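Local coordinates for protein arabinogalactan endo-1,4-beta-galactosidase (Ignisphaera aggregans, PDB 7OSK) that probably hydrolyses internal beta-1,4-galactosidic bonds of galactan and arabinogalactan through its calcium-binding glycoside hydrolase family 53 catalytic domain, at residues A[296-307]-A[369-380]; A[56-64]-A[110-120]. One frame throughout, in Å; residues are numbered along the deposited sequence.

Contact 1 (A[296-307]-A[369-380]); sequences AWTLDDSDGHPN and GNPWENQALFDF. With CA (calcium ion), chain C.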
# COMPACT_ATOMS: atom_id res chain seq x y z
N ALA A 296 1.69 -15.48 3.85
CA ALA A 296 2.43 -15.95 5.01
C ALA A 296 3.63 -16.81 4.61
O ALA A 296 3.49 -17.76 3.84
CB ALA A 296 1.51 -16.74 5.93
N TRP A 297 4.80 -16.46 5.14
CA TRP A 297 6.00 -17.28 4.97
C TRP A 297 6.09 -18.31 6.10
O TRP A 297 6.94 -19.20 6.07
CB TRP A 297 7.26 -16.41 4.93
CG TRP A 297 7.47 -15.57 6.17
CD1 TRP A 297 6.94 -14.34 6.43
CD2 TRP A 297 8.28 -15.91 7.31
NE1 TRP A 297 7.36 -13.89 7.66
CE2 TRP A 297 8.18 -14.84 8.22
CE3 TRP A 297 9.07 -17.01 7.64
CZ2 TRP A 297 8.85 -14.83 9.44
CZ3 TRP A 297 9.73 -17.00 8.86
CH2 TRP A 297 9.61 -15.92 9.74
N THR A 298 5.22 -18.17 7.09
CA THR A 298 5.13 -19.11 8.20
C THR A 298 3.81 -18.93 8.93
O THR A 298 3.07 -17.98 8.66
CB THR A 298 6.30 -18.93 9.20
OG1 THR A 298 6.15 -19.86 10.28
CG2 THR A 298 6.31 -17.51 9.76
N LEU A 299 3.52 -19.83 9.87
CA LEU A 299 2.29 -19.77 10.64
C LEU A 299 2.59 -19.49 12.10
O LEU A 299 1.68 -19.23 12.89
CB LEU A 299 1.52 -21.09 10.49
CG LEU A 299 0.01 -21.11 10.18
CD1 LEU A 299 -0.46 -19.90 9.38
CD2 LEU A 299 -0.32 -22.38 9.42
N ASP A 300 3.86 -19.53 12.46
CA ASP A 300 4.28 -19.30 13.84
C ASP A 300 4.08 -17.84 14.27
O ASP A 300 3.82 -16.97 13.44
CB ASP A 300 5.75 -19.70 14.02
CG ASP A 300 5.92 -21.20 14.19
OD1 ASP A 300 5.04 -21.96 13.74
OD2 ASP A 300 6.94 -21.62 14.77
N ASP A 301 4.20 -17.61 15.57
CA ASP A 301 4.08 -16.27 16.15
C ASP A 301 5.34 -15.95 16.94
O ASP A 301 6.02 -16.85 17.44
CB ASP A 301 2.84 -16.17 17.05
CG ASP A 301 2.58 -14.76 17.52
OD1 ASP A 301 2.04 -13.96 16.73
OD2 ASP A 301 2.89 -14.44 18.69
N SER A 302 5.65 -14.66 17.05
CA SER A 302 6.91 -14.20 17.64
C SER A 302 6.72 -13.43 18.95
O SER A 302 7.45 -13.65 19.92
CB SER A 302 7.65 -13.31 16.64
OG SER A 302 8.93 -12.94 17.13
N ASP A 303 5.73 -12.53 18.98
CA ASP A 303 5.58 -11.58 20.08
C ASP A 303 4.36 -11.87 20.97
O ASP A 303 4.01 -11.06 21.83
CB ASP A 303 5.49 -10.16 19.53
CG ASP A 303 4.40 -10.00 18.48
OD1 ASP A 303 3.57 -10.91 18.31
OD2 ASP A 303 4.38 -8.94 17.81
N GLY A 304 3.73 -13.02 20.76
CA GLY A 304 2.60 -13.42 21.58
C GLY A 304 1.29 -12.76 21.19
O GLY A 304 0.25 -13.05 21.77
N HIS A 305 1.35 -11.86 20.21
CA HIS A 305 0.15 -11.20 19.70
C HIS A 305 -0.37 -11.95 18.47
O HIS A 305 0.29 -11.94 17.43
CB HIS A 305 0.45 -9.74 19.34
CG HIS A 305 -0.75 -8.99 18.86
ND1 HIS A 305 -1.55 -8.24 19.70
CD2 HIS A 305 -1.30 -8.88 17.62
CE1 HIS A 305 -2.53 -7.70 19.00
NE2 HIS A 305 -2.40 -8.07 17.74
N PRO A 306 -1.54 -12.61 18.59
CA PRO A 306 -2.09 -13.42 17.50
C PRO A 306 -2.14 -12.70 16.16
O PRO A 306 -2.50 -11.53 16.10
CB PRO A 306 -3.50 -13.75 17.99
CG PRO A 306 -3.41 -13.71 19.46
CD PRO A 306 -2.42 -12.64 19.78
N ASN A 307 -1.79 -13.42 15.09
CA ASN A 307 -1.75 -12.83 13.76
C ASN A 307 -3.04 -13.06 12.99
O ASN A 307 -3.83 -13.94 13.32
CB ASN A 307 -0.57 -13.41 12.96
CG ASN A 307 0.73 -13.38 13.74
OD1 ASN A 307 1.22 -12.31 14.12
ND2 ASN A 307 1.31 -14.55 13.97
N GLY A 369 0.52 -5.56 20.01
CA GLY A 369 1.64 -6.11 19.26
C GLY A 369 1.43 -6.22 17.77
O GLY A 369 0.58 -5.53 17.19
N ASN A 370 2.22 -7.09 17.14
CA ASN A 370 2.20 -7.26 15.69
C ASN A 370 1.34 -8.46 15.27
O ASN A 370 1.55 -9.57 15.76
CB ASN A 370 3.63 -7.45 15.18
CG ASN A 370 3.75 -7.20 13.69
OD1 ASN A 370 2.77 -7.29 12.95
ND2 ASN A 370 4.96 -6.88 13.24
N PRO A 371 0.37 -8.23 14.36
CA PRO A 371 -0.43 -9.33 13.82
C PRO A 371 -0.03 -9.75 12.41
O PRO A 371 -0.80 -10.45 11.75
CB PRO A 371 -1.84 -8.74 13.82
CG PRO A 371 -1.59 -7.30 13.45
CD PRO A 371 -0.23 -6.93 14.02
N TRP A 372 1.15 -9.34 11.96
CA TRP A 372 1.51 -9.43 10.54
C TRP A 372 2.92 -9.96 10.29
O TRP A 372 3.32 -10.14 9.13
CB TRP A 372 1.35 -8.05 9.89
CG TRP A 372 1.19 -8.08 8.40
CD1 TRP A 372 2.17 -7.90 7.47
CD2 TRP A 372 -0.02 -8.30 7.68
NE1 TRP A 372 1.64 -7.99 6.21
CE2 TRP A 372 0.30 -8.24 6.31
CE3 TRP A 372 -1.35 -8.54 8.05
CZ2 TRP A 372 -0.66 -8.40 5.31
CZ3 TRP A 372 -2.29 -8.71 7.06
CH2 TRP A 372 -1.95 -8.64 5.71
N GLU A 373 3.68 -10.22 11.35
CA GLU A 373 5.11 -10.50 11.20
C GLU A 373 5.37 -11.78 10.41
O GLU A 373 6.45 -11.94 9.83
CB GLU A 373 5.79 -10.59 12.57
CG GLU A 373 5.55 -11.86 13.39
CD GLU A 373 4.44 -11.72 14.43
OE1 GLU A 373 3.70 -10.71 14.42
OE2 GLU A 373 4.33 -12.64 15.27
N ASN A 374 4.40 -12.69 10.38
CA ASN A 374 4.55 -13.92 9.60
C ASN A 374 4.18 -13.70 8.14
O ASN A 374 4.15 -14.65 7.36
CB ASN A 374 3.70 -15.05 10.20
CG ASN A 374 2.21 -14.78 10.11
OD1 ASN A 374 1.76 -13.64 10.26
ND2 ASN A 374 1.43 -15.83 9.89
N GLN A 375 3.89 -12.45 7.79
CA GLN A 375 3.60 -12.07 6.41
C GLN A 375 4.59 -11.03 5.88
O GLN A 375 4.45 -10.56 4.76
CB GLN A 375 2.18 -11.52 6.28
CG GLN A 375 1.08 -12.55 6.42
CD GLN A 375 -0.26 -12.02 5.98
OE1 GLN A 375 -1.24 -12.07 6.73
NE2 GLN A 375 -0.33 -11.52 4.75
N ALA A 376 5.57 -10.68 6.70
CA ALA A 376 6.62 -9.76 6.26
C ALA A 376 7.61 -10.50 5.36
O ALA A 376 7.54 -11.71 5.23
CB ALA A 376 7.34 -9.16 7.46
N LEU A 377 8.52 -9.75 4.74
CA LEU A 377 9.55 -10.35 3.90
C LEU A 377 10.86 -10.49 4.68
O LEU A 377 11.90 -10.85 4.11
CB LEU A 377 9.76 -9.52 2.63
CG LEU A 377 8.57 -9.49 1.67
CD1 LEU A 377 8.81 -8.51 0.53
CD2 LEU A 377 8.29 -10.88 1.11
N PHE A 378 10.80 -10.20 5.97
CA PHE A 378 11.92 -10.40 6.89
C PHE A 378 11.46 -11.31 8.03
O PHE A 378 10.28 -11.31 8.37
CB PHE A 378 12.42 -9.07 7.46
CG PHE A 378 12.96 -8.13 6.42
CD1 PHE A 378 12.11 -7.37 5.64
CD2 PHE A 378 14.33 -8.00 6.23
CE1 PHE A 378 12.61 -6.50 4.69
CE2 PHE A 378 14.83 -7.13 5.28
CZ PHE A 378 13.97 -6.38 4.50
N ASP A 379 12.37 -12.08 8.61
CA ASP A 379 12.00 -12.95 9.73
C ASP A 379 11.96 -12.16 11.03
O ASP A 379 12.17 -10.94 11.04
CB ASP A 379 12.96 -14.15 9.84
CG ASP A 379 14.41 -13.75 10.08
OD1 ASP A 379 14.67 -12.71 10.73
OD2 ASP A 379 15.29 -14.50 9.63
N PHE A 380 11.71 -12.85 12.13
CA PHE A 380 11.54 -12.21 13.43
C PHE A 380 12.82 -11.55 13.90
O PHE A 380 12.79 -10.56 14.64
CB PHE A 380 11.06 -13.24 14.47
CG PHE A 380 9.85 -14.01 14.03
CD1 PHE A 380 8.95 -13.47 13.13
CD2 PHE A 380 9.60 -15.28 14.53
CE1 PHE A 380 7.83 -14.18 12.72
CE2 PHE A 380 8.48 -15.99 14.13
CZ PHE A 380 7.60 -15.44 13.23
CA CA C . 2.44 -11.67 16.21
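Two irregular loops pair, W297 N donating to N374 O and the CA atoms of N307 and P371 coming within 3.7 Å. The indole of W297 adds a second tie: NE1 gives a bond of 3.1 Å to E373 O, arriving in the carbonyl plane on a lone pair. With CG set between its own backbone N and carbonyl carbon (chi1 59°), that ring reaches F380 with the two planes 56° apart. W297 CZ2 lies 3.5 Å from F380 CE1, W297 CH2 lies over one face of the phenyl ring, and S302 CB covers the opposite face, 3.5 Å from the centroid, so F380 is held between W297 and S302. The amide of N374 donates through ND2 to T298 O, and also to F309 O.

Seven oxygens surround the calcium ion. D301 OD1, D303 OD1, H305 O and N307 OD1 come from 296-307, while N370 O and both carboxylate oxygens of E373 come from 369-380, with E373 OE2 at 2.3 Å from the metal. Backbone N-H groups help to hold the ligands: S302 N donates to E373 OE2 on the anti side, slightly out of the carboxylate plane, and N370 N donates to D303 OD2 over 2.9 Å on the syn side, tilted well out of the plane. D303 OD1 also accepts from H305 N in an Asx turn. The result is a calcium site that pins together the loops following the seventh and eighth strands of a TIM barrel.

Contact 2 (A[56-64]-A[110-120]); sequences ASEAPWIIE and GNCDLPRMTDF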
# COMPACT_ATOMS: atom_id res chain seq x y z
N ALA A 56 6.54 0.07 3.11
CA ALA A 56 7.44 0.14 4.26
C ALA A 56 7.00 1.22 5.24
O ALA A 56 7.83 1.91 5.83
CB ALA A 56 8.87 0.40 3.79
N SER A 57 5.69 1.36 5.41
CA SER A 57 5.13 2.42 6.25
C SER A 57 5.53 2.29 7.71
O SER A 57 5.64 3.28 8.43
CB SER A 57 3.60 2.43 6.13
OG SER A 57 3.19 2.53 4.78
N GLU A 58 5.75 1.05 8.16
CA GLU A 58 6.05 0.80 9.57
C GLU A 58 7.54 0.89 9.86
O GLU A 58 7.95 1.03 11.01
CB GLU A 58 5.53 -0.58 9.99
CG GLU A 58 4.07 -0.85 9.65
CD GLU A 58 3.85 -1.20 8.18
OE1 GLU A 58 4.75 -1.81 7.57
OE2 GLU A 58 2.78 -0.85 7.65
N ALA A 59 8.36 0.82 8.81
CA ALA A 59 9.81 0.75 8.97
C ALA A 59 10.38 1.93 9.76
O ALA A 59 11.12 1.72 10.72
CB ALA A 59 10.49 0.63 7.61
N PRO A 60 10.04 3.17 9.36
CA PRO A 60 10.65 4.33 10.03
C PRO A 60 10.47 4.32 11.55
O PRO A 60 11.41 4.66 12.26
CB PRO A 60 9.92 5.52 9.40
CG PRO A 60 9.48 5.03 8.08
CD PRO A 60 9.11 3.60 8.30
N TRP A 61 9.30 3.93 12.02
CA TRP A 61 9.03 3.86 13.46
C TRP A 61 9.88 2.78 14.12
O TRP A 61 10.45 2.99 15.19
CB TRP A 61 7.55 3.60 13.71
CG TRP A 61 7.16 3.47 15.16
CD1 TRP A 61 6.71 2.35 15.79
CD2 TRP A 61 7.18 4.51 16.15
NE1 TRP A 61 6.45 2.63 17.11
CE2 TRP A 61 6.73 3.94 17.36
CE3 TRP A 61 7.54 5.86 16.13
CZ2 TRP A 61 6.63 4.68 18.54
CZ3 TRP A 61 7.44 6.59 17.31
CH2 TRP A 61 6.99 6.00 18.49
N ILE A 62 9.97 1.62 13.47
CA ILE A 62 10.77 0.50 13.97
C ILE A 62 12.24 0.90 14.16
O ILE A 62 12.85 0.56 15.17
CB ILE A 62 10.69 -0.71 13.01
CG1 ILE A 62 9.27 -1.27 13.00
CG2 ILE A 62 11.69 -1.80 13.41
CD1 ILE A 62 9.03 -2.38 11.97
N ILE A 63 12.79 1.62 13.19
CA ILE A 63 14.19 2.04 13.24
C ILE A 63 14.43 3.02 14.39
O ILE A 63 15.49 2.99 15.02
CB ILE A 63 14.62 2.70 11.91
CG1 ILE A 63 14.41 1.72 10.74
CG2 ILE A 63 16.08 3.13 11.96
CD1 ILE A 63 14.57 2.35 9.37
N GLU A 64 13.45 3.87 14.66
CA GLU A 64 13.58 4.86 15.72
C GLU A 64 13.63 4.19 17.09
O GLU A 64 14.27 4.70 18.01
CB GLU A 64 12.41 5.86 15.67
CG GLU A 64 12.48 6.82 14.49
CD GLU A 64 11.27 7.74 14.40
OE1 GLU A 64 10.50 7.80 15.38
OE2 GLU A 64 11.09 8.40 13.35
N GLY A 110 2.65 2.22 13.28
CA GLY A 110 3.71 2.87 12.53
C GLY A 110 3.80 4.36 12.78
O GLY A 110 4.83 4.97 12.52
N ASN A 111 2.71 4.95 13.28
CA ASN A 111 2.66 6.39 13.54
C ASN A 111 3.09 7.18 12.31
O ASN A 111 4.06 7.94 12.35
CB ASN A 111 3.54 6.74 14.74
CG ASN A 111 3.08 6.05 16.00
OD1 ASN A 111 1.89 5.90 16.24
ND2 ASN A 111 4.03 5.60 16.82
N CYS A 112 2.34 7.00 11.23
CA CYS A 112 2.75 7.45 9.91
C CYS A 112 2.32 8.88 9.60
O CYS A 112 1.59 9.12 8.63
CB CYS A 112 2.19 6.50 8.85
SG CYS A 112 2.61 4.77 9.15
N ASP A 113 2.78 9.84 10.39
CA ASP A 113 2.49 11.24 10.13
C ASP A 113 3.41 11.76 9.03
O ASP A 113 4.38 11.10 8.66
CB ASP A 113 2.62 12.09 11.40
CG ASP A 113 4.04 12.11 11.94
OD1 ASP A 113 4.83 11.22 11.59
OD2 ASP A 113 4.36 13.03 12.73
N LEU A 114 3.10 12.95 8.51
CA LEU A 114 3.78 13.48 7.33
C LEU A 114 5.28 13.70 7.55
O LEU A 114 6.08 13.38 6.66
CB LEU A 114 3.11 14.78 6.89
CG LEU A 114 3.59 15.40 5.58
CD1 LEU A 114 3.19 14.53 4.40
CD2 LEU A 114 3.05 16.81 5.43
N PRO A 115 5.68 14.26 8.70
CA PRO A 115 7.12 14.47 8.92
C PRO A 115 7.94 13.17 8.92
O PRO A 115 9.01 13.15 8.32
CB PRO A 115 7.17 15.14 10.30
CG PRO A 115 5.85 15.79 10.45
CD PRO A 115 4.88 14.87 9.78
N ARG A 116 7.45 12.12 9.58
CA ARG A 116 8.18 10.86 9.65
C ARG A 116 8.16 10.12 8.32
O ARG A 116 9.15 9.50 7.93
CB ARG A 116 7.61 9.96 10.75
CG ARG A 116 8.02 8.49 10.63
CD ARG A 116 7.98 7.75 11.96
NE ARG A 116 6.86 8.14 12.81
CZ ARG A 116 6.97 8.80 13.96
NH1 ARG A 116 8.15 9.14 14.45
NH2 ARG A 116 5.87 9.10 14.64
N MET A 117 7.03 10.18 7.62
CA MET A 117 6.90 9.50 6.33
C MET A 117 7.70 10.20 5.24
O MET A 117 8.24 9.54 4.36
CB MET A 117 5.43 9.42 5.93
CG MET A 117 4.60 8.47 6.77
SD MET A 117 5.13 6.75 6.60
CE MET A 117 6.19 6.57 8.04
N THR A 118 7.77 11.52 5.31
CA THR A 118 8.48 12.30 4.30
C THR A 118 9.99 12.08 4.39
O THR A 118 10.68 12.08 3.38
CB THR A 118 8.17 13.80 4.43
OG1 THR A 118 6.76 14.02 4.21
CG2 THR A 118 8.96 14.62 3.42
N ASP A 119 10.49 11.89 5.61
CA ASP A 119 11.92 11.69 5.81
C ASP A 119 12.38 10.39 5.18
O ASP A 119 13.50 10.30 4.67
CB ASP A 119 12.27 11.70 7.30
CG ASP A 119 13.73 11.37 7.55
OD1 ASP A 119 14.58 12.27 7.37
OD2 ASP A 119 14.03 10.21 7.90
N PHE A 120 11.53 9.37 5.22
CA PHE A 120 11.86 8.08 4.64
C PHE A 120 11.75 8.13 3.12
O PHE A 120 12.61 7.62 2.41
CB PHE A 120 10.95 6.98 5.20
CG PHE A 120 11.40 5.59 4.85
CD1 PHE A 120 12.45 5.00 5.53
CD2 PHE A 120 10.77 4.88 3.85
CE1 PHE A 120 12.87 3.73 5.21
CE2 PHE A 120 11.18 3.60 3.53
CZ PHE A 120 12.23 3.03 4.21
O HOH W 1 6.70 4.19 10.66
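G110 O lies 3.3 Å from W61 CB; a water donates to G110 O and S57 O and accepts from W61 N, linking the 110-120 loop to the backbone of S57 and W61. N111 sets ND2 over the face of the W61 indole, 3.2 Å from CE2, its amide plane nearly perpendicular to the ring (84°). C112 SG touches S57 O. D113 caps the helix with a weak bond from R116 N to its OD1, which also makes a long salt bridge to R116 NH2, no N-H pointing at it. R116 NE and NH2 grip N111 O side-on, the NE bond being 2.8 Å, while NH1 forms a salt bridge of 2.9 Å with E64 OE1. Its guanidinium presents a face to W61 CE3, which lies 3.7 Å from CZ. The chain is extended through chi2 and bends at chi3 (38°), which turns the guanidinium to these partners, while CG rests on P60 CB. With an alanine in place of R116, E64 would probably lose its charged mate and N111 O both of its side-chain donors. M117 folds CE against P60 CG at 3.6 Å, and F120 continues this apolar patch, its CB 3.8 Å from P60 CG. The axes of segments 59-64 and 114-120 cross at 94° and come within 10.0 Å; M117 and F120 rest on strand 90-95, and L114 and T118 on helix 158-178.

Overall arrangement
Both contacts belong to the same eight-stranded parallel barrel but share no element: contact 1 joins the loops after strands 287-293 and 346-352, contact 2 the segments that follow strand 51-55 and strand 90-95. Their centres are 20 Å apart and their nearest atoms about 6 Å, without touching. Contact 1 lies farther from the centre of the chain, about 18 Å against 14 Å, and only 8 of its 22 touching residues are buried, whereas 9 of the 12 touching residues of contact 2 are buried. Chemistry follows place: irregular loops are tied by a metal held by carboxylate, amide and backbone oxygens, with aromatic packing and backbone hydrogen bonds beside it, while the helical pair relies on apolar side chains, one bridging water and an arginine-centred salt bridge.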